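Fuculose-1-phosphate aldolase (Thermus thermophilus, PDB 2FK5) belongs to the class II aldolase and adducin family of alpha/beta proteins, whose AraD-like domain is built round a mixed beta sheet flanked by helices. Local coordinates at residues A26-V31 against G66-S71; G35-T40 against E76-T81; V72-V77 against R84-A89. One frame throughout, in Å; residues are numbered along the deposited sequence.

Interaction 1 (A26-V31 against G66-S71). With SO4 (sulfate ion), chain C.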
loop_
_atom_site.group_PDB
_atom_site.type_symbol
_atom_site.label_atom_id
_atom_site.label_comp_id
_atom_site.label_asym_id
_atom_site.label_seq_id
_atom_site.Cartn_x
_atom_site.Cartn_y
_atom_site.Cartn_z
ATOM N N ALA A 26 4.589 16.968 -7.255
ATOM C CA ALA A 26 3.629 18.033 -6.998
ATOM C C ALA A 26 3.461 18.268 -5.498
ATOM O O ALA A 26 3.518 17.329 -4.703
ATOM N N GLY A 27 3.278 19.530 -5.119
ATOM C CA GLY A 27 3.073 19.867 -3.719
ATOM C C GLY A 27 4.312 19.980 -2.852
ATOM O O GLY A 27 5.414 19.619 -3.255
ATOM N N ASN A 28 4.126 20.492 -1.643
ATOM C CA ASN A 28 5.227 20.642 -0.711
ATOM C C ASN A 28 4.680 20.945 0.670
ATOM O O ASN A 28 3.555 21.421 0.810
ATOM C CB ASN A 28 6.154 21.766 -1.183
ATOM C CG ASN A 28 5.397 22.928 -1.778
ATOM O OD1 ASN A 28 4.738 23.683 -1.067
ATOM N ND2 ASN A 28 5.472 23.068 -3.101
ATOM N N PHE A 29 5.456 20.641 1.701
ATOM C CA PHE A 29 5.003 20.943 3.042
ATOM C C PHE A 29 6.155 21.316 3.929
ATOM O O PHE A 29 7.301 20.974 3.650
ATOM C CB PHE A 29 4.189 19.795 3.654
ATOM C CG PHE A 29 4.533 18.442 3.122
ATOM C CD1 PHE A 29 5.341 17.575 3.853
ATOM C CD2 PHE A 29 4.009 18.014 1.906
ATOM C CE1 PHE A 29 5.615 16.293 3.373
ATOM C CE2 PHE A 29 4.278 16.741 1.421
ATOM C CZ PHE A 29 5.080 15.880 2.157
ATOM N N SER A 30 5.831 22.027 4.999
ATOM C CA SER A 30 6.845 22.507 5.923
ATOM C C SER A 30 6.301 22.677 7.323
ATOM O O SER A 30 5.084 22.622 7.553
ATOM C CB SER A 30 7.335 23.870 5.451
ATOM O OG SER A 30 6.253 24.798 5.499
ATOM N N VAL A 31 7.223 22.902 8.259
ATOM C CA VAL A 31 6.869 23.159 9.644
ATOM C C VAL A 31 7.770 24.307 10.117
ATOM O O VAL A 31 8.890 24.463 9.643
ATOM C CB VAL A 31 7.096 21.934 10.569
ATOM C CG1 VAL A 31 6.222 20.776 10.113
ATOM C CG2 VAL A 31 8.566 21.536 10.568
ATOM N N GLY A 66 17.913 24.442 -3.950
ATOM C CA GLY A 66 17.360 23.110 -3.789
ATOM C C GLY A 66 16.054 23.098 -3.023
ATOM O O GLY A 66 15.349 22.091 -3.013
ATOM N N ALA A 67 15.717 24.210 -2.381
ATOM C CA ALA A 67 14.474 24.269 -1.616
ATOM C C ALA A 67 13.270 24.318 -2.549
ATOM O O ALA A 67 13.383 24.760 -3.692
ATOM C CB ALA A 67 14.478 25.483 -0.702
ATOM N N SER A 68 12.122 23.855 -2.056
ATOM C CA SER A 68 10.883 23.856 -2.829
ATOM C C SER A 68 10.719 25.184 -3.557
ATOM O O SER A 68 11.026 26.235 -3.007
ATOM C CB SER A 68 9.683 23.646 -1.904
ATOM O OG SER A 68 8.485 24.046 -2.548
ATOM N N VAL A 69 10.224 25.133 -4.787
ATOM C CA VAL A 69 10.021 26.342 -5.576
ATOM C C VAL A 69 8.989 27.272 -4.927
ATOM O O VAL A 69 8.937 28.458 -5.242
ATOM C CB VAL A 69 9.563 25.986 -7.010
ATOM C CG1 VAL A 69 9.380 27.244 -7.828
ATOM C CG2 VAL A 69 10.594 25.082 -7.671
ATOM N N GLU A 70 8.180 26.730 -4.017
ATOM C CA GLU A 70 7.157 27.514 -3.327
ATOM C C GLU A 70 7.651 28.036 -1.984
ATOM O O GLU A 70 6.876 28.572 -1.198
ATOM C CB GLU A 70 5.905 26.660 -3.088
ATOM C CG GLU A 70 5.336 26.026 -4.341
ATOM C CD GLU A 70 4.792 27.050 -5.307
ATOM O OE1 GLU A 70 5.313 28.184 -5.321
ATOM O OE2 GLU A 70 3.853 26.717 -6.061
ATOM N N SER A 71 8.941 27.882 -1.716
ATOM C CA SER A 71 9.480 28.321 -0.441
ATOM C C SER A 71 9.185 29.784 -0.146
ATOM O O SER A 71 9.008 30.147 1.009
ATOM C CB SER A 71 10.986 28.063 -0.379
ATOM O OG SER A 71 11.246 26.673 -0.311
HETATM S S SO4 C . 8.433 21.606 -5.641
HETATM O O1 SO4 C . 8.066 21.842 -4.179
HETATM O O2 SO4 C . 9.563 22.574 -5.979
HETATM O O3 SO4 C . 8.969 20.300 -5.741
HETATM O O4 SO4 C . 7.310 22.072 -6.375
#
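Asn28 and Ser68 mark the place where the two backbones come nearest, with 6.8 Å between their CA atoms. Asn28 begins the strand part of 26-31, directly after Gly27, whose positive phi suits a residue without a side chain. Segment 66-71 is irregular until a type I turn from Ser68 to Ser71 leads into helix 71-80, with Glu70 at its N-cap position.

The side chain of Asn28 reaches toward this turn, its CG lying between the backbone N and the carbonyl carbon (chi1 38°). Its ND2 comes within 3.2 Å of Ser68 OG, but the angle is poor and the two are not hydrogen-bonded to each other. Instead both donate to the same oxygen of a sulfate ion: Ser68 OG lies 2.8 Å from O1, and Asn28 ND2 lies 3.1 Å from it. The backbone N of Val69 gives a nearly straight bond to sulfate O2, 2.9 Å long at 178°. Ser68 OG also accepts from Glu70 N at 3.1 Å, forming an ST turn that fixes where the hydroxyl sits.

At the ND2 end of the amide, Glu70 CG comes to 3.2 Å from Asn28 ND2, and the two side chains cross at about a right angle. Glu70 then bends at chi2 and carries its carboxylate away to Ser127, Ala128 and His151. Asn28 OD1 is bonded to His74, which fixes the rotation of the amide and presents ND2 to the anion.

Ser42, Gly43 and Lys46 complete the sulfate site. The ion probably comes from the crystallisation liquor, yet a buried asparagine, a turn hydroxyl, main-chain N-H groups and a lysine converging on it have the chemistry of an anion-binding pocket, assembled where a strand end meets the start of a helix.

Interaction 2 (G35-T40 against E76-T81)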
loop_
_atom_site.group_PDB
_atom_site.type_symbol
_atom_site.label_atom_id
_atom_site.label_comp_id
_atom_site.label_asym_id
_atom_site.label_seq_id
_atom_site.Cartn_x
_atom_site.Cartn_y
_atom_site.Cartn_z
ATOM N N GLY A 35 14.782 28.178 13.798
ATOM C CA GLY A 35 15.560 28.902 12.803
ATOM C C GLY A 35 14.787 29.525 11.654
ATOM O O GLY A 35 15.262 30.464 11.015
ATOM N N GLY A 36 13.595 29.005 11.384
ATOM C CA GLY A 36 12.782 29.519 10.295
ATOM C C GLY A 36 11.758 28.435 9.996
ATOM O O GLY A 36 10.742 28.355 10.683
ATOM N N PHE A 37 12.029 27.608 8.987
ATOM C CA PHE A 37 11.136 26.499 8.650
ATOM C C PHE A 37 11.839 25.373 7.879
ATOM O O PHE A 37 12.824 25.595 7.168
ATOM C CB PHE A 37 9.884 26.999 7.886
ATOM C CG PHE A 37 10.167 27.553 6.524
ATOM C CD1 PHE A 37 10.137 26.733 5.401
ATOM C CD2 PHE A 37 10.435 28.912 6.353
ATOM C CE1 PHE A 37 10.364 27.246 4.131
ATOM C CE2 PHE A 37 10.665 29.437 5.081
ATOM C CZ PHE A 37 10.629 28.608 3.970
ATOM N N LEU A 38 11.324 24.159 8.052
ATOM C CA LEU A 38 11.849 22.961 7.414
ATOM C C LEU A 38 10.874 22.623 6.294
ATOM O O LEU A 38 9.692 22.474 6.543
ATOM C CB LEU A 38 11.884 21.823 8.444
ATOM C CG LEU A 38 12.529 20.494 8.040
ATOM C CD1 LEU A 38 13.987 20.725 7.705
ATOM C CD2 LEU A 38 12.394 19.474 9.182
ATOM N N ILE A 39 11.369 22.493 5.073
ATOM C CA ILE A 39 10.500 22.221 3.942
ATOM C C ILE A 39 11.094 21.181 3.004
ATOM O O ILE A 39 12.305 20.955 2.993
ATOM C CB ILE A 39 10.237 23.543 3.164
ATOM C CG1 ILE A 39 9.179 23.350 2.078
ATOM C CG2 ILE A 39 11.534 24.038 2.540
ATOM C CD1 ILE A 39 8.709 24.677 1.482
ATOM N N THR A 40 10.222 20.543 2.225
ATOM C CA THR A 40 10.627 19.546 1.250
ATOM C C THR A 40 11.412 20.208 0.118
ATOM O O THR A 40 11.124 21.345 -0.275
ATOM C CB THR A 40 9.395 18.836 0.635
ATOM O OG1 THR A 40 8.469 19.821 0.159
ATOM C CG2 THR A 40 8.708 17.953 1.677
ATOM N N GLU A 76 6.672 33.584 3.514
ATOM C CA GLU A 76 5.800 34.730 3.744
ATOM C C GLU A 76 4.680 34.374 4.711
ATOM O O GLU A 76 4.302 35.182 5.553
ATOM C CB GLU A 76 5.227 35.226 2.411
ATOM C CG GLU A 76 4.763 36.676 2.433
ATOM C CD GLU A 76 5.881 37.642 2.802
ATOM O OE1 GLU A 76 7.014 37.454 2.308
ATOM O OE2 GLU A 76 5.626 38.587 3.577
ATOM N N VAL A 77 4.143 33.162 4.597
ATOM C CA VAL A 77 3.082 32.732 5.505
ATOM C C VAL A 77 3.602 32.704 6.939
ATOM O O VAL A 77 2.917 33.121 7.867
ATOM C CB VAL A 77 2.561 31.305 5.153
ATOM C CG1 VAL A 77 1.605 30.826 6.225
ATOM C CG2 VAL A 77 1.871 31.314 3.802
ATOM N N TYR A 78 4.813 32.200 7.128
ATOM C CA TYR A 78 5.369 32.136 8.471
ATOM C C TYR A 78 5.703 33.536 8.986
ATOM O O TYR A 78 5.571 33.807 10.176
ATOM C CB TYR A 78 6.609 31.251 8.488
ATOM C CG TYR A 78 6.275 29.786 8.334
ATOM C CD1 TYR A 78 6.923 29.003 7.385
ATOM C CD2 TYR A 78 5.307 29.187 9.138
ATOM C CE1 TYR A 78 6.615 27.643 7.238
ATOM C CE2 TYR A 78 4.988 27.829 9.000
ATOM C CZ TYR A 78 5.649 27.070 8.046
ATOM O OH TYR A 78 5.335 25.736 7.886
ATOM N N ARG A 79 6.125 34.413 8.084
ATOM C CA ARG A 79 6.448 35.788 8.462
ATOM C C ARG A 79 5.201 36.525 8.945
ATOM O O ARG A 79 5.199 37.121 10.016
ATOM C CB ARG A 79 7.021 36.557 7.271
ATOM C CG ARG A 79 8.457 36.247 6.887
ATOM C CD ARG A 79 8.795 36.962 5.580
ATOM N NE ARG A 79 10.216 36.930 5.245
ATOM C CZ ARG A 79 10.725 37.433 4.125
ATOM N NH1 ARG A 79 9.927 37.998 3.227
ATOM N NH2 ARG A 79 12.033 37.391 3.905
ATOM N N ARG A 80 4.135 36.460 8.153
ATOM C CA ARG A 80 2.895 37.166 8.455
ATOM C C ARG A 80 1.838 36.495 9.317
ATOM O O ARG A 80 0.906 37.162 9.759
ATOM C CB ARG A 80 2.243 37.610 7.143
ATOM C CG ARG A 80 3.087 38.586 6.359
ATOM C CD ARG A 80 2.558 38.792 4.951
ATOM N NE ARG A 80 3.404 39.720 4.209
ATOM C CZ ARG A 80 3.201 41.031 4.150
ATOM N NH1 ARG A 80 2.169 41.572 4.784
ATOM N NH2 ARG A 80 4.043 41.805 3.473
ATOM N N THR A 81 1.959 35.195 9.566
ATOM C CA THR A 81 0.951 34.511 10.370
ATOM C C THR A 81 1.586 33.703 11.493
ATOM O O THR A 81 2.805 33.627 11.600
ATOM C CB THR A 81 0.119 33.530 9.519
ATOM O OG1 THR A 81 0.919 32.383 9.218
ATOM C CG2 THR A 81 -0.320 34.182 8.208
#
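Between 35-40 and 76-81 the backbones are nearest at Phe37 and Tyr78, their CA atoms 8.1 Å apart, and at both residues the CB is directed toward the other segment. The contact consists of these two residues. Tyr78 brings one side of its ring, CD1 and CE1, against the root of the phenylalanine: Tyr78 CE1 is 3.4 Å from Phe37 CB, and Tyr78 CD1 is 3.7 Å from Phe37 CG. The ring planes are inclined at 37° with centroids 5.3 Å apart, an oblique pairing that is neither a stack nor edge-to-face. Phe37 CG is set between its backbone N and carbonyl carbon (chi1 67°), which brings the ring beside the strand, where Ile39 CB meets its edge. Large aromatic groups suit both positions because both side chains are buried between helix and sheet and have to bridge backbones about 8 Å apart, while tyrosine also carries a hydroxyl that is hydrogen-bonded to Ser30.

On another side of the helix Glu76 forms salt bridges with Arg79 and Arg80, and Arg80 reaches on to Glu138 of helix 130-142. The aromatic pair thus lies on the sheet side of helix 71-80, over strand 36-40, which runs between strands 28-32 and 54-58; Val57 of the latter packs against Phe37.

Interaction 3 (V72-V77 against R84-A89); sequences VVHREV and RALVHA
Leu86 meets His74 and Val77 in a buried helix-on-strand contact, where helix 71-80 lies over strand 85-89 near the middle of the sheet. The short segments run roughly antiparallel, at 146° between their directions, and their axes come within 9.5 Å of each other.

Leu86 carries most of the strand's share of the contact. Its CG is anti to the backbone N (chi1 -172°), which turns the side chain to the helix, and its CD2 lies over one face of the histidine ring. This methyl carbon is 3.6 Å from the centroid of the His74 ring and 17° off the ring normal, a CH-pi contact displaced toward ND1. A branched aliphatic side chain suits the place, since the same methyl also faces the helix one turn further on: Val77 CG2 reaches Leu86 CD2 tip to tip at 4.0 Å. Farther along the strand, His88 CB comes to 4.4 Å from His74 NE2, obliquely to the ring, while the His88 ring leads away toward His151 and Phe154.

The two ring nitrogens of His74 are engaged by Asn28 and Ser30 of the adjoining strand. These bonds fix the rotation of the imidazole, keeping one face turned to the Leu86 methyl, and satisfy both nitrogens of a buried histidine.

Leu140 of helix 130-142 also packs on Leu86, whereas Val87 points away from helix 71-80 and touches Ala169 of helix 162-191. At the start of strand 85-89, Arg84 and Ala85 both face Gly157 in a classic beta bulge. A helix joined by a short turn to the strand it covers, with another helix behind that strand, is the layered arrangement of an alpha/beta fold, here that of the AraD-like family.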
loop_
_atom_site.group_PDB
_atom_site.type_symbol
_atom_site.label_atom_id
_atom_site.label_comp_id
_atom_site.label_asym_id
_atom_site.label_seq_id
_atom_site.Cartn_x
_atom_site.Cartn_y
_atom_site.Cartn_z
ATOM N N VAL A 72 9.110 30.617 -1.180
ATOM C CA VAL A 72 8.825 32.039 -0.977
ATOM C C VAL A 72 7.458 32.209 -0.330
ATOM O O VAL A 72 7.252 33.082 0.512
ATOM C CB VAL A 72 8.792 32.831 -2.307
ATOM C CG1 VAL A 72 9.326 34.236 -2.080
ATOM N N VAL A 73 6.512 31.375 -0.746
ATOM C CA VAL A 73 5.167 31.440 -0.209
ATOM C C VAL A 73 5.137 30.955 1.230
ATOM O O VAL A 73 4.520 31.579 2.085
ATOM C CB VAL A 73 4.197 30.579 -1.037
ATOM C CG1 VAL A 73 2.789 30.710 -0.474
ATOM C CG2 VAL A 73 4.252 30.998 -2.508
ATOM N N HIS A 74 5.794 29.830 1.496
ATOM C CA HIS A 74 5.826 29.300 2.852
ATOM C C HIS A 74 6.462 30.340 3.774
ATOM O O HIS A 74 5.943 30.636 4.848
ATOM C CB HIS A 74 6.647 28.014 2.897
ATOM C CG HIS A 74 5.967 26.837 2.268
ATOM N ND1 HIS A 74 5.593 25.724 2.990
ATOM C CD2 HIS A 74 5.613 26.589 0.984
ATOM C CE1 HIS A 74 5.040 24.841 2.179
ATOM N NE2 HIS A 74 5.038 25.342 0.955
ATOM N N ARG A 75 7.586 30.886 3.340
ATOM C CA ARG A 75 8.286 31.880 4.147
ATOM C C ARG A 75 7.393 33.067 4.504
ATOM O O ARG A 75 7.342 33.499 5.659
ATOM C CB ARG A 75 9.529 32.381 3.409
ATOM C CG ARG A 75 10.353 33.369 4.238
ATOM C CD ARG A 75 11.577 33.822 3.484
ATOM N NE ARG A 75 11.217 34.583 2.296
ATOM C CZ ARG A 75 12.101 35.144 1.480
ATOM N NH1 ARG A 75 13.399 35.026 1.733
ATOM N NH2 ARG A 75 11.689 35.821 0.414
ATOM N N GLU A 76 6.672 33.584 3.514
ATOM C CA GLU A 76 5.800 34.730 3.744
ATOM C C GLU A 76 4.680 34.374 4.711
ATOM O O GLU A 76 4.302 35.182 5.553
ATOM C CB GLU A 76 5.227 35.226 2.411
ATOM C CG GLU A 76 4.763 36.676 2.433
ATOM C CD GLU A 76 5.881 37.642 2.802
ATOM O OE1 GLU A 76 7.014 37.454 2.308
ATOM O OE2 GLU A 76 5.626 38.587 3.577
ATOM N N VAL A 77 4.143 33.162 4.597
ATOM C CA VAL A 77 3.082 32.732 5.505
ATOM C C VAL A 77 3.602 32.704 6.939
ATOM O O VAL A 77 2.917 33.121 7.867
ATOM C CB VAL A 77 2.561 31.305 5.153
ATOM C CG1 VAL A 77 1.605 30.826 6.225
ATOM C CG2 VAL A 77 1.871 31.314 3.802
ATOM N N ARG A 84 2.184 27.150 12.167
ATOM C CA ARG A 84 3.225 26.270 12.697
ATOM C C ARG A 84 3.578 25.191 11.671
ATOM O O ARG A 84 4.578 24.488 11.803
ATOM C CB ARG A 84 2.766 25.625 14.006
ATOM C CG ARG A 84 2.688 26.605 15.170
ATOM C CD ARG A 84 4.038 27.276 15.395
ATOM N NE ARG A 84 4.086 27.996 16.661
ATOM C CZ ARG A 84 5.164 28.620 17.123
ATOM N NH1 ARG A 84 6.289 28.615 16.420
ATOM N NH2 ARG A 84 5.118 29.242 18.294
ATOM N N ALA A 85 2.749 25.068 10.639
ATOM C CA ALA A 85 2.994 24.104 9.575
ATOM C C ALA A 85 2.161 24.498 8.363
ATOM O O ALA A 85 1.120 25.131 8.506
ATOM C CB ALA A 85 2.625 22.689 10.037
ATOM N N LEU A 86 2.631 24.136 7.176
ATOM C CA LEU A 86 1.906 24.461 5.951
ATOM C C LEU A 86 1.946 23.306 4.959
ATOM O O LEU A 86 2.992 22.694 4.751
ATOM C CB LEU A 86 2.514 25.702 5.293
ATOM C CG LEU A 86 1.767 26.296 4.088
ATOM C CD1 LEU A 86 0.398 26.804 4.539
ATOM C CD2 LEU A 86 2.578 27.436 3.491
ATOM N N VAL A 87 0.802 23.006 4.352
ATOM C CA VAL A 87 0.739 21.950 3.349
ATOM C C VAL A 87 0.172 22.541 2.073
ATOM O O VAL A 87 -0.888 23.165 2.096
ATOM C CB VAL A 87 -0.188 20.770 3.767
ATOM C CG1 VAL A 87 -0.442 19.859 2.564
ATOM C CG2 VAL A 87 0.442 19.969 4.892
ATOM N N HIS A 88 0.896 22.367 0.974
ATOM C CA HIS A 88 0.437 22.834 -0.321
ATOM C C HIS A 88 0.207 21.554 -1.127
ATOM O O HIS A 88 1.117 20.742 -1.296
ATOM C CB HIS A 88 1.488 23.705 -1.015
ATOM C CG HIS A 88 1.062 24.192 -2.366
ATOM N ND1 HIS A 88 1.915 24.234 -3.447
ATOM C CD2 HIS A 88 -0.136 24.633 -2.818
ATOM C CE1 HIS A 88 1.260 24.674 -4.507
ATOM N NE2 HIS A 88 0.014 24.922 -4.153
ATOM N N ALA A 89 -1.017 21.365 -1.602
ATOM C CA ALA A 89 -1.343 20.175 -2.368
ATOM C C ALA A 89 -2.197 20.553 -3.564
ATOM O O ALA A 89 -2.498 21.730 -3.781
ATOM C CB ALA A 89 -2.075 19.176 -1.486
#

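How the interactions relate
From the N terminus, strand 28-32 is followed by its sheet neighbour 36-40, and each is later met by the region 66-81. Interaction 1 closes the long excursion from 26-31 to 66-71 at the start of helix 71-80; interaction 2 closes 35-40 to 76-81 near the helix end. Their segments alternate, so these two closures cross. Interaction 3 follows interaction 1 in series and closes the short turn that takes the chain back into the sheet, sharing Glu76 and Val77 with interaction 2. Together they seat one helix, from its first turn to its last, across three adjacent strands ordered 36-40, 28-32, 85-89.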